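PDB 3L5O: uncharacterized protein from DUF364 family from Desulfitobacterium hafniense, which is of unknown function but may take part in heavy-metal chelation and probably binds an adenosyl group. Local coordinates for residues A[34-38]-A[49-53]; A[39-44]-A[248-252]; A[129-134]-A[265-269]; A[136-142]-A[157-162]. All blocks are in the same frame, centred on the assembly; numbering follows the deposited sequence. Where two conformers were deposited one is given.

Overall arrangement
From the N terminus, contact 1 closes a short loop in which residues 34-38, leading into strand 39-42, meet the end of strand 46-51, the middle strand of a three-stranded antiparallel sheet. Contact 2 starts from strand 39-42, before contact 1 has closed, so the two cross and touch; its far partner is helix 244-251, between strands 235-241 and 263-269, so contact 2 ties the three-stranded sheet to the Rossmann-like part. Contact 3 ties the short capped helix 131-134 to the last strand, 263-269, and crosses contact 2. Contact 4, between 136-142 and 157-162, lies within the spans of both contacts 2 and 3 and closes a local loop of the Rossmann-like sheet. Its centre is about 41 Å from that of contact 1.

Contact 1 (A[34-38]-A[49-53]); sequences DFLVD and IRSGN
Ser-51 turns its OG opposite its own backbone N (chi1 179°), laying the hydroxyl against the carbonyl of Leu-36, while Asp-38 keeps CG beside its backbone N (chi1 -64°) and thereby sends its carboxylate toward Gly-52. These residues join the loop that enters an antiparallel three-stranded meander, probably the enolase-like part of the fold, to the end of the middle strand, 46-51. Ser-51 OG donates to Leu-36 O at 2.7 Å, tilted from the carbonyl plane; a small hydroxyl suits this buried place because it fits under the loop and satisfies a carbonyl there. The same OG lies at the edge of the Phe-35 ring, 3.5 Å from CD2, and that ring meets Tyr-104 edge-to-face. Val-37 and Ile-49 supply the apolar part, Val-37 CG1 standing 4.1 Å from Ile-49 CG2, with Ile-49 also packing on helix 91-105. The backbone adds Asp-38 N to Arg-50 O, 2.8 Å. Asp-38 is short enough for OD2 to accept Gly-52 N through its anti lone pair, at 2.9 Å and almost straight (176°), where the chain leaves the strand with a positive phi that favours glycine. Were Asp-38 an alanine, Gly-52 N would probably lose this acceptor and the turn would be freer to move. Arg-50 bends back so that NH1 gives a bond to Gly-52 O (2.9 Å) within the guanidinium plane. Over one face of that guanidinium sits Asp-38 CB, 3.8 Å from NH1, whereas Asp-38 OD2 lies well out of its plane, 4.3 Å from NH1.

Contact 2 (A[39-44]-A[248-252]); sequences ELVCGT and FRIVA
Strand 39-42 and the loop after it pass residues 248-252, in the C-terminal part of helix 244-251 and just beyond, the chains coming closest at Gly-43 and Ala-252, whose CA atoms are 5.2 Å apart. At that point Gly-43 CA makes a CA-H...O contact with Val-251 O, 3.4 Å, and glycine suits the place because a CB would run into that oxygen. The main side-chain contact is at Phe-248. The carboxylate of Glu-39 stacks over one face of its ring, the planes only 4° apart, with OE1 lying 3.8 Å above the ring plane, offset toward the rim. Val-41 approaches the ring differently, CG2 coming in at the edge and in plane, 3.6 Å from CD2. Its other branch, CG1, stands opposite the backbone N (chi1 173°) and meets Ala-252 CB at 4.1 Å, so the branched valine fills two places at once. Phe-248 and Val-251 also touch Val-48 of the next strand. Replacing Phe-248 with an alanine would probably open a gap beside Val-41 CG2 and take from the Glu-39 carboxylate the flat surface it stacks on, leaving Arg-50 as its main hold. The contact joins the three-stranded sheet to a helix that connects two strands of the seven-stranded Rossmann-like sheet. With no hydrogen bond between the segments, the join rests on van der Waals packing, the stacked carboxylate and one CA-H...O contact, and the negative charge over the ring is probably tolerated because Arg-50 NE forms a salt bridge with Glu-39 OE1.

Contact 3 (A[129-134]-A[265-269]); sequences NDPFIM and KVTIK. With EDO (1,2-ethanediol), chain G.
A molecule of 1,2-ethanediol, probably from the crystallisation liquor, bridges the charged pair Asp-130 and Lys-265. Lys-265 NZ donates to its O1 at 2.8 Å, and O1 in turn gives a weak bond to Asp-130 OD2; NZ also makes a weak, 3.3 Å salt bridge to that same OD2. The two side chains lie alongside each other and point the same way, the extended lysine having the length to span from strand to carboxylate; its ammonium also makes a cation-pi contact with Tyr-260. The diol rests with C1 3.8 Å from Phe-132 CE2. Asp-130 does a second job as the N-cap of the short, weakly bonded helix 131-134. Its CG stands opposite the backbone N (chi1 -177°), which swings OD1 round to accept Phe-132 N at 2.9 Å and Ile-133 N at 3.2 Å, the second from above the carboxylate plane. One carboxylate oxygen thus serves the helix start, the other the lysine. The partner strand, 263-269, is the antiparallel edge strand of the otherwise parallel Rossmann-like sheet. Pro-131 packs on the neighbouring strand 235-241, a rigid residue well placed in a helix's first turn. Thr-267 OG1 is bonded chiefly to Ser-237 OG; Asn-129 O is a weak and unsettled second candidate. Beside it the selenium of Met-134, modelled as selenomethionine, meets the methyl CG2 of Thr-267 tip to tip at 3.9 Å, a flexible selenoether against a methyl.

Contact 4 (A[136-142]-A[157-162]); sequences QNEVKGK and LEPICD
Two backbone hydrogen bonds hold the segments together: Gly-141 N to Ile-160 O, 3.0 Å and in the carbonyl plane, and Asp-162 N to Lys-142 O, 3.0 Å. Ile-160 O is also met by the CA-H of Lys-140, 3.3 Å from that CA, so one carbonyl receives two neighbours of a type II turn, Val-139 to Lys-142. Gly-141, with its positive phi, suits the turn's third position. Apolar contacts make up the rest. Val-139 CG2 meets Leu-157 CD2 at 4.0 Å, the two side chains crossing at about a right angle, and the branched valine also packs on Tyr-189 and Tyr-191 of strand 189-193. Ile-160 holds CG1 between its backbone N and carbonyl carbon (chi1 68°), a crowded position that brings CD1 to Gln-136, 3.8 Å from CB. Its gamma methyl, CG2, lies 4.0 Å from Lys-140 NZ, the long lysine passing obliquely beside it on the surface. Cys-161 has CB 3.3 Å from Val-139 O, and its small SG packs against Val-139 CG2 at 4.4 Å. The two loops lead into adjacent parallel strands, 143-147 and 162-167, linked through helix 153-157: the N-terminal strand ends of a beta-alpha-beta crossover, the unit of Rossmann-like folds.

Contact 1 (A[34-38]-A[49-53])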
loop_
_atom_site.group_PDB
_atom_site.type_symbol
_atom_site.label_atom_id
_atom_site.label_comp_id
_atom_site.label_asym_id
_atom_site.label_seq_id
_atom_site.Cartn_x
_atom_site.Cartn_y
_atom_site.Cartn_z
ATOM N N ASP A 34 18.173 -5.366 -13.024
ATOM C CA ASP A 34 18.818 -6.569 -12.506
ATOM C C ASP A 34 17.870 -7.423 -11.660
ATOM O O ASP A 34 18.052 -8.640 -11.570
ATOM C CB ASP A 34 20.034 -6.177 -11.657
ATOM C CG ASP A 34 21.190 -5.591 -12.491
ATOM O OD1 ASP A 34 21.110 -5.551 -13.748
ATOM O OD2 ASP A 34 22.241 -5.148 -11.955
ATOM N N PHE A 35 16.860 -6.790 -11.057
ATOM C CA PHE A 35 15.923 -7.497 -10.185
ATOM C C PHE A 35 14.929 -8.319 -10.984
ATOM O O PHE A 35 14.225 -7.767 -11.847
ATOM C CB PHE A 35 15.160 -6.514 -9.296
ATOM C CG PHE A 35 16.003 -5.892 -8.224
ATOM C CD1 PHE A 35 16.951 -4.915 -8.543
ATOM C CD2 PHE A 35 15.881 -6.292 -6.909
ATOM C CE1 PHE A 35 17.753 -4.353 -7.569
ATOM C CE2 PHE A 35 16.682 -5.732 -5.930
ATOM C CZ PHE A 35 17.625 -4.760 -6.269
ATOM N N LEU A 36 14.827 -9.614 -10.657
ATOM C CA LEU A 36 13.877 -10.520 -11.325
ATOM C C LEU A 36 12.774 -10.967 -10.422
ATOM O O LEU A 36 12.911 -10.888 -9.196
ATOM C CB LEU A 36 14.609 -11.765 -11.857
ATOM C CG LEU A 36 15.898 -11.529 -12.634
ATOM C CD1 LEU A 36 16.554 -12.857 -12.978
ATOM C CD2 LEU A 36 15.626 -10.737 -13.907
ATOM N N VAL A 37 11.647 -11.365 -11.029
ATOM C CA VAL A 37 10.547 -12.039 -10.330
ATOM C C VAL A 37 11.032 -13.462 -10.116
ATOM O O VAL A 37 11.086 -14.247 -11.070
ATOM C CB VAL A 37 9.244 -12.063 -11.195
ATOM C CG1 VAL A 37 8.104 -12.782 -10.481
ATOM C CG2 VAL A 37 8.802 -10.646 -11.577
ATOM N N ASP A 38 11.470 -13.784 -8.902
ATOM C CA ASP A 38 11.998 -15.139 -8.620
ATOM C C ASP A 38 10.936 -16.117 -8.095
ATOM O O ASP A 38 11.103 -17.337 -8.171
ATOM C CB ASP A 38 13.197 -15.059 -7.667
ATOM C CG ASP A 38 14.355 -14.327 -8.293
ATOM O OD1 ASP A 38 14.685 -14.651 -9.462
ATOM O OD2 ASP A 38 14.954 -13.394 -7.732
ATOM N N ILE A 49 5.346 -11.393 -4.326
ATOM C CA ILE A 49 6.509 -11.622 -5.165
ATOM C C ILE A 49 7.784 -11.551 -4.335
ATOM O O ILE A 49 7.921 -10.698 -3.494
ATOM C CB ILE A 49 6.537 -10.571 -6.310
ATOM C CG1 ILE A 49 5.351 -10.821 -7.244
ATOM C CG2 ILE A 49 7.853 -10.583 -7.051
ATOM C CD1 ILE A 49 5.403 -10.083 -8.552
ATOM N N ARG A 50 8.699 -12.483 -4.593
ATOM C CA ARG A 50 10.088 -12.427 -4.144
ATOM C C ARG A 50 11.000 -12.080 -5.298
ATOM O O ARG A 50 10.875 -12.661 -6.362
ATOM C CB ARG A 50 10.545 -13.784 -3.621
ATOM C CG ARG A 50 11.932 -13.732 -2.998
ATOM C CD ARG A 50 12.321 -14.997 -2.223
ATOM N NE ARG A 50 12.421 -16.190 -3.081
ATOM C CZ ARG A 50 13.400 -16.454 -3.925
ATOM N NH1 ARG A 50 14.410 -15.610 -4.083
ATOM N NH2 ARG A 50 13.369 -17.577 -4.640
ATOM N N SER A 51 11.913 -11.135 -5.074
ATOM C CA SER A 51 13.055 -10.885 -5.953
ATOM C C SER A 51 14.274 -10.909 -5.047
ATOM O O SER A 51 14.397 -10.026 -4.198
ATOM C CB SER A 51 12.971 -9.503 -6.629
ATOM O OG SER A 51 14.112 -9.255 -7.462
ATOM N N GLY A 52 15.164 -11.896 -5.243
ATOM C CA GLY A 52 16.227 -12.185 -4.293
ATOM C C GLY A 52 15.781 -12.384 -2.849
ATOM O O GLY A 52 14.979 -13.266 -2.548
ATOM N N ASN A 53 16.312 -11.550 -1.958
ATOM C CA ASN A 53 15.941 -11.514 -0.532
ATOM C C ASN A 53 14.721 -10.611 -0.187
ATOM O O ASN A 53 14.300 -10.528 0.976
ATOM C CB ASN A 53 17.205 -11.083 0.247
ATOM C CG ASN A 53 16.969 -10.866 1.726
ATOM O OD1 ASN A 53 16.520 -11.765 2.441
ATOM N ND2 ASN A 53 17.321 -9.671 2.207
#

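Contact 2 (A[39-44]-A[248-252])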
loop_
_atom_site.group_PDB
_atom_site.type_symbol
_atom_site.label_atom_id
_atom_site.label_comp_id
_atom_site.label_asym_id
_atom_site.label_seq_id
_atom_site.Cartn_x
_atom_site.Cartn_y
_atom_site.Cartn_z
ATOM N N GLU A 39 9.863 -15.561 -7.566
ATOM C CA GLU A 39 8.778 -16.343 -6.979
ATOM C C GLU A 39 7.543 -15.468 -6.965
ATOM O O GLU A 39 7.642 -14.274 -6.729
ATOM C CB GLU A 39 9.160 -16.782 -5.558
ATOM C CG GLU A 39 8.774 -18.212 -5.191
ATOM C CD GLU A 39 8.871 -18.504 -3.683
ATOM O OE1 GLU A 39 9.693 -17.866 -2.971
ATOM O OE2 GLU A 39 8.101 -19.375 -3.202
ATOM N N LEU A 40 6.372 -16.063 -7.171
ATOM C CA LEU A 40 5.129 -15.319 -7.270
ATOM C C LEU A 40 3.946 -16.212 -6.906
ATOM O O LEU A 40 3.765 -17.269 -7.497
ATOM C CB LEU A 40 4.937 -14.765 -8.688
ATOM C CG LEU A 40 3.547 -14.228 -9.061
ATOM C CD1 LEU A 40 3.041 -13.127 -8.154
ATOM C CD2 LEU A 40 3.595 -13.721 -10.486
ATOM N N VAL A 41 3.166 -15.780 -5.919
ATOM C CA VAL A 41 1.921 -16.458 -5.556
ATOM C C VAL A 41 0.777 -15.450 -5.506
ATOM O O VAL A 41 0.925 -14.342 -4.981
ATOM C CB VAL A 41 2.031 -17.194 -4.206
ATOM C CG1 VAL A 41 0.664 -17.752 -3.785
ATOM C CG2 VAL A 41 3.056 -18.310 -4.291
ATOM N N CYS A 42 -0.359 -15.869 -6.063
ATOM C CA CYS A 42 -1.582 -15.082 -6.091
ATOM C C CYS A 42 -2.587 -15.769 -5.169
ATOM O O CYS A 42 -3.153 -16.809 -5.527
ATOM C CB CYS A 42 -2.110 -15.011 -7.531
ATOM S SG CYS A 42 -3.006 -13.507 -7.974
ATOM N N GLY A 43 -2.780 -15.200 -3.985
ATOM C CA GLY A 43 -3.728 -15.726 -3.010
ATOM C C GLY A 43 -5.039 -14.987 -3.074
ATOM O O GLY A 43 -5.195 -14.070 -3.888
ATOM N N THR A 44 -5.967 -15.379 -2.198
ATOM C CA THR A 44 -7.317 -14.813 -2.153
ATOM C C THR A 44 -7.355 -13.344 -1.731
ATOM O O THR A 44 -8.189 -12.568 -2.230
ATOM C CB THR A 44 -8.175 -15.615 -1.159
ATOM O OG1 THR A 44 -8.312 -16.962 -1.621
ATOM C CG2 THR A 44 -9.611 -15.079 -1.091
ATOM N N PHE A 248 4.961 -16.262 2.312
ATOM C CA PHE A 248 4.364 -17.049 1.225
ATOM C C PHE A 248 3.385 -18.105 1.730
ATOM O O PHE A 248 2.342 -18.317 1.123
ATOM C CB PHE A 248 5.439 -17.708 0.368
ATOM C CG PHE A 248 5.956 -16.825 -0.757
ATOM C CD1 PHE A 248 6.889 -15.816 -0.506
ATOM C CD2 PHE A 248 5.504 -17.008 -2.059
ATOM C CE1 PHE A 248 7.375 -15.010 -1.548
ATOM C CE2 PHE A 248 5.982 -16.223 -3.091
ATOM C CZ PHE A 248 6.920 -15.207 -2.834
ATOM N N ARG A 249 3.714 -18.752 2.842
ATOM C CA ARG A 249 2.797 -19.707 3.456
ATOM C C ARG A 249 1.477 -19.034 3.738
ATOM O O ARG A 249 0.435 -19.539 3.361
ATOM C CB ARG A 249 3.394 -20.321 4.725
ATOM C CG ARG A 249 4.649 -21.155 4.448
ATOM C CD ARG A 249 5.050 -22.120 5.564
ATOM N NE ARG A 249 5.661 -21.452 6.721
ATOM C CZ ARG A 249 6.971 -21.218 6.870
ATOM N NH1 ARG A 249 7.855 -21.591 5.944
ATOM N NH2 ARG A 249 7.403 -20.603 7.970
ATOM N N ILE A 250 1.521 -17.862 4.362
ATOM C CA ILE A 250 0.313 -17.142 4.727
ATOM C C ILE A 250 -0.501 -16.741 3.492
ATOM O O ILE A 250 -1.709 -16.971 3.447
ATOM C CB ILE A 250 0.667 -15.882 5.589
ATOM C CG1 ILE A 250 1.217 -16.307 6.964
ATOM C CG2 ILE A 250 -0.551 -14.977 5.735
ATOM C CD1 ILE A 250 2.008 -15.234 7.700
ATOM N N VAL A 251 0.155 -16.131 2.502
ATOM C CA VAL A 251 -0.538 -15.620 1.305
ATOM C C VAL A 251 -1.196 -16.757 0.520
ATOM O O VAL A 251 -2.267 -16.580 -0.068
ATOM C CB VAL A 251 0.422 -14.838 0.337
ATOM C CG1 VAL A 251 -0.318 -14.397 -0.944
ATOM C CG2 VAL A 251 1.056 -13.625 1.038
ATOM N N ALA A 252 -0.553 -17.922 0.540
ATOM C CA ALA A 252 -1.035 -19.098 -0.169
ATOM C C ALA A 252 -2.177 -19.817 0.554
ATOM O O ALA A 252 -2.701 -20.798 0.031
ATOM C CB ALA A 252 0.119 -20.074 -0.404
#

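Contact 3 (A[129-134]-A[265-269])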
loop_
_atom_site.group_PDB
_atom_site.type_symbol
_atom_site.label_atom_id
_atom_site.label_comp_id
_atom_site.label_asym_id
_atom_site.label_seq_id
_atom_site.Cartn_x
_atom_site.Cartn_y
_atom_site.Cartn_z
ATOM N N ASN A 129 5.160 2.980 15.514
ATOM C CA ASN A 129 4.828 1.763 14.762
ATOM C C ASN A 129 3.566 1.920 13.858
ATOM O O ASN A 129 3.673 2.195 12.650
ATOM C CB ASN A 129 4.703 0.553 15.726
ATOM C CG ASN A 129 3.956 0.892 17.042
ATOM O OD1 ASN A 129 3.725 2.060 17.373
ATOM N ND2 ASN A 129 3.570 -0.145 17.779
ATOM N N ASP A 130 2.391 1.742 14.465
ATOM C CA ASP A 130 1.089 1.924 13.831
ATOM C C ASP A 130 0.870 3.415 13.596
ATOM O O ASP A 130 0.993 4.193 14.540
ATOM C CB ASP A 130 0.029 1.382 14.803
ATOM C CG ASP A 130 -1.378 1.430 14.250
ATOM O OD1 ASP A 130 -1.884 2.528 13.938
ATOM O OD2 ASP A 130 -2.072 0.407 14.128
ATOM N N PRO A 131 0.520 3.836 12.383
ATOM C CA PRO A 131 0.452 5.269 12.071
ATOM C C PRO A 131 -0.727 5.978 12.728
ATOM O O PRO A 131 -0.669 7.195 12.932
ATOM C CB PRO A 131 0.308 5.291 10.547
ATOM C CG PRO A 131 -0.324 4.029 10.215
ATOM C CD PRO A 131 0.117 3.017 11.234
ATOM N N PHE A 132 -1.783 5.231 13.034
ATOM C CA PHE A 132 -2.988 5.812 13.632
ATOM C C PHE A 132 -2.699 6.115 15.098
ATOM O O PHE A 132 -2.996 7.205 15.583
ATOM C CB PHE A 132 -4.194 4.882 13.457
ATOM C CG PHE A 132 -4.557 4.619 12.007
ATOM C CD1 PHE A 132 -5.004 5.649 11.192
ATOM C CD2 PHE A 132 -4.427 3.344 11.453
ATOM C CE1 PHE A 132 -5.318 5.413 9.838
ATOM C CE2 PHE A 132 -4.746 3.102 10.122
ATOM C CZ PHE A 132 -5.205 4.132 9.317
ATOM N N ILE A 133 -2.057 5.166 15.772
ATOM C CA ILE A 133 -1.599 5.348 17.150
ATOM C C ILE A 133 -0.528 6.413 17.269
ATOM O O ILE A 133 -0.590 7.253 18.164
ATOM C CB ILE A 133 -1.108 4.015 17.729
ATOM C CG1 ILE A 133 -2.314 3.137 18.074
ATOM C CG2 ILE A 133 -0.258 4.226 18.999
ATOM C CD1 ILE A 133 -2.013 1.670 17.984
HETATM N N MSE A 134 0.447 6.382 16.379
HETATM C CA MSE A 134 1.478 7.414 16.332
HETATM C C MSE A 134 0.936 8.837 16.317
HETATM O O MSE A 134 1.565 9.734 16.859
HETATM C CB MSE A 134 2.292 7.284 15.052
HETATM C CG MSE A 134 3.379 6.248 15.039
HETATM SE SE MSE A 134 4.203 6.379 13.243
HETATM C CE MSE A 134 5.913 7.277 13.791
ATOM N N LYS A 265 5.808 -3.687 11.108
ATOM C CA LYS A 265 5.347 -2.430 10.537
ATOM C C LYS A 265 6.502 -1.425 10.513
ATOM O O LYS A 265 7.318 -1.394 11.434
ATOM C CB LYS A 265 4.186 -1.846 11.355
ATOM C CG LYS A 265 2.917 -2.721 11.378
ATOM C CD LYS A 265 1.816 -2.105 12.218
ATOM C CE LYS A 265 0.476 -2.781 11.960
ATOM N NZ LYS A 265 -0.620 -2.296 12.843
ATOM N N VAL A 266 6.550 -0.602 9.468
ATOM C CA VAL A 266 7.555 0.445 9.335
ATOM C C VAL A 266 6.952 1.719 8.707
ATOM O O VAL A 266 6.161 1.657 7.770
ATOM C CB VAL A 266 8.764 -0.029 8.476
ATOM C CG1 VAL A 266 9.349 -1.330 8.995
ATOM C CG2 VAL A 266 8.364 -0.222 7.059
ATOM N N THR A 267 7.376 2.868 9.202
ATOM C CA THR A 267 6.856 4.155 8.754
ATOM C C THR A 267 8.010 5.081 8.353
ATOM O O THR A 267 8.972 5.219 9.108
ATOM C CB THR A 267 6.027 4.785 9.898
ATOM O OG1 THR A 267 4.826 4.029 10.107
ATOM C CG2 THR A 267 5.546 6.189 9.534
ATOM N N ILE A 268 7.952 5.680 7.165
ATOM C CA ILE A 268 8.864 6.777 6.844
ATOM C C ILE A 268 8.099 8.070 6.620
ATOM O O ILE A 268 7.012 8.069 6.048
ATOM C CB ILE A 268 9.818 6.458 5.657
ATOM C CG1 ILE A 268 9.098 5.770 4.498
ATOM C CG2 ILE A 268 10.944 5.570 6.134
ATOM C CD1 ILE A 268 10.021 5.483 3.316
ATOM N N LYS A 269 8.653 9.157 7.145
ATOM C CA LYS A 269 8.122 10.488 6.936
ATOM C C LYS A 269 9.013 11.303 6.003
ATOM O O LYS A 269 10.233 11.120 5.949
ATOM C CB LYS A 269 7.993 11.230 8.264
ATOM C CG LYS A 269 7.010 10.628 9.267
ATOM C CD LYS A 269 6.859 11.577 10.457
ATOM C CE LYS A 269 5.875 11.075 11.510
ATOM N NZ LYS A 269 6.387 9.886 12.242
HETATM C C1 EDO G . -2.111 0.433 10.491
HETATM O O1 EDO G . -1.167 0.099 11.487
HETATM C C2 EDO G . -2.604 -0.821 9.807
HETATM O O2 EDO G . -3.920 -1.099 10.245
#

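Contact 4 (A[136-142]-A[157-162])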
loop_
_atom_site.group_PDB
_atom_site.type_symbol
_atom_site.label_atom_id
_atom_site.label_comp_id
_atom_site.label_asym_id
_atom_site.label_seq_id
_atom_site.Cartn_x
_atom_site.Cartn_y
_atom_site.Cartn_z
ATOM N N GLN A 136 -2.194 10.118 17.287
ATOM C CA GLN A 136 -3.352 10.433 18.130
ATOM C C GLN A 136 -3.276 11.835 18.706
ATOM O O GLN A 136 -4.253 12.577 18.670
ATOM C CB GLN A 136 -3.447 9.485 19.310
ATOM C CG GLN A 136 -3.714 8.050 18.963
ATOM C CD GLN A 136 -3.615 7.187 20.200
ATOM O OE1 GLN A 136 -2.593 6.533 20.443
ATOM N NE2 GLN A 136 -4.647 7.232 21.018
ATOM N N ASN A 137 -2.125 12.178 19.274
ATOM C CA ASN A 137 -1.914 13.527 19.799
ATOM C C ASN A 137 -2.069 14.612 18.730
ATOM O O ASN A 137 -2.749 15.613 18.934
ATOM C CB ASN A 137 -0.543 13.625 20.472
ATOM C CG ASN A 137 -0.538 12.997 21.847
ATOM O OD1 ASN A 137 -1.249 13.449 22.743
ATOM N ND2 ASN A 137 0.251 11.943 22.019
ATOM N N GLU A 138 -1.480 14.370 17.571
ATOM C CA GLU A 138 -1.431 15.357 16.500
ATOM C C GLU A 138 -2.788 15.722 15.909
ATOM O O GLU A 138 -3.013 16.869 15.538
ATOM C CB GLU A 138 -0.567 14.826 15.380
ATOM C CG GLU A 138 0.016 15.921 14.530
ATOM C CD GLU A 138 0.904 15.351 13.469
ATOM O OE1 GLU A 138 0.461 14.371 12.832
ATOM O OE2 GLU A 138 2.027 15.875 13.296
ATOM N N VAL A 139 -3.683 14.737 15.829
ATOM C CA VAL A 139 -4.972 14.900 15.170
ATOM C C VAL A 139 -6.095 15.290 16.112
ATOM O O VAL A 139 -7.222 15.437 15.665
ATOM C CB VAL A 139 -5.388 13.615 14.409
ATOM C CG1 VAL A 139 -4.326 13.212 13.408
ATOM C CG2 VAL A 139 -5.697 12.463 15.374
ATOM N N LYS A 140 -5.796 15.443 17.403
ATOM C CA LYS A 140 -6.790 15.792 18.402
ATOM C C LYS A 140 -7.472 17.098 18.021
ATOM O O LYS A 140 -6.792 18.089 17.787
ATOM C CB LYS A 140 -6.133 15.982 19.794
ATOM C CG LYS A 140 -5.983 14.717 20.650
ATOM C CD LYS A 140 -5.847 15.066 22.164
ATOM C CE LYS A 140 -6.360 13.932 23.087
ATOM N NZ LYS A 140 -5.629 12.635 22.890
ATOM N N GLY A 141 -8.803 17.088 17.970
ATOM C CA GLY A 141 -9.603 18.249 17.638
ATOM C C GLY A 141 -9.622 18.632 16.166
ATOM O O GLY A 141 -10.222 19.626 15.799
ATOM N N LYS A 142 -9.003 17.827 15.317
ATOM C CA LYS A 142 -8.834 18.164 13.907
ATOM C C LYS A 142 -9.757 17.335 13.039
ATOM O O LYS A 142 -10.366 16.379 13.500
ATOM C CB LYS A 142 -7.382 17.958 13.494
ATOM C CG LYS A 142 -6.382 18.756 14.308
ATOM C CD LYS A 142 -6.662 20.247 14.243
ATOM C CE LYS A 142 -5.433 21.045 14.600
ATOM N NZ LYS A 142 -5.772 22.472 14.915
ATOM N N LEU A 157 -9.741 6.612 16.827
ATOM C CA LEU A 157 -9.782 7.986 16.364
ATOM C C LEU A 157 -11.068 8.740 16.635
ATOM O O LEU A 157 -11.028 9.930 16.888
ATOM C CB LEU A 157 -9.468 8.022 14.853
ATOM C CG LEU A 157 -8.013 7.838 14.450
ATOM C CD1 LEU A 157 -7.886 8.157 12.962
ATOM C CD2 LEU A 157 -7.083 8.703 15.279
ATOM N N GLU A 158 -12.223 8.097 16.562
ATOM C CA GLU A 158 -13.466 8.863 16.684
ATOM C C GLU A 158 -13.628 9.671 17.993
ATOM O O GLU A 158 -14.135 10.791 17.932
ATOM C CB GLU A 158 -14.722 8.004 16.451
ATOM C CG GLU A 158 -16.018 8.816 16.221
ATOM C CD GLU A 158 -15.959 9.828 15.036
ATOM O OE1 GLU A 158 -15.426 10.982 15.197
ATOM O OE2 GLU A 158 -16.487 9.493 13.932
ATOM N N PRO A 159 -13.195 9.147 19.144
ATOM C CA PRO A 159 -13.313 9.891 20.411
ATOM C C PRO A 159 -12.487 11.182 20.470
ATOM O O PRO A 159 -12.897 12.095 21.167
ATOM C CB PRO A 159 -12.793 8.895 21.451
ATOM C CG PRO A 159 -12.827 7.562 20.769
ATOM C CD PRO A 159 -12.589 7.820 19.352
ATOM N N ILE A 160 -11.388 11.259 19.720
ATOM C CA ILE A 160 -10.446 12.387 19.788
ATOM C C ILE A 160 -10.432 13.346 18.598
ATOM O O ILE A 160 -9.765 14.356 18.661
ATOM C CB ILE A 160 -9.002 11.867 20.003
ATOM C CG1 ILE A 160 -8.489 11.116 18.783
ATOM C CG2 ILE A 160 -8.934 10.994 21.276
ATOM C CD1 ILE A 160 -7.073 10.626 18.940
ATOM N N CYS A 161 -11.133 13.041 17.516
ATOM C CA CYS A 161 -11.138 13.916 16.364
ATOM C C CYS A 161 -12.457 13.842 15.623
ATOM O O CYS A 161 -13.354 13.078 15.994
ATOM C CB CYS A 161 -9.952 13.607 15.446
ATOM S SG CYS A 161 -9.947 12.012 14.548
ATOM N N ASP A 162 -12.584 14.694 14.616
ATOM C CA ASP A 162 -13.699 14.698 13.681
ATOM C C ASP A 162 -13.315 13.746 12.521
ATOM O O ASP A 162 -12.646 14.127 11.563
ATOM C CB ASP A 162 -13.945 16.138 13.213
ATOM C CG ASP A 162 -15.070 16.269 12.190
ATOM O OD1 ASP A 162 -15.714 15.254 11.838
ATOM O OD2 ASP A 162 -15.360 17.386 11.677
#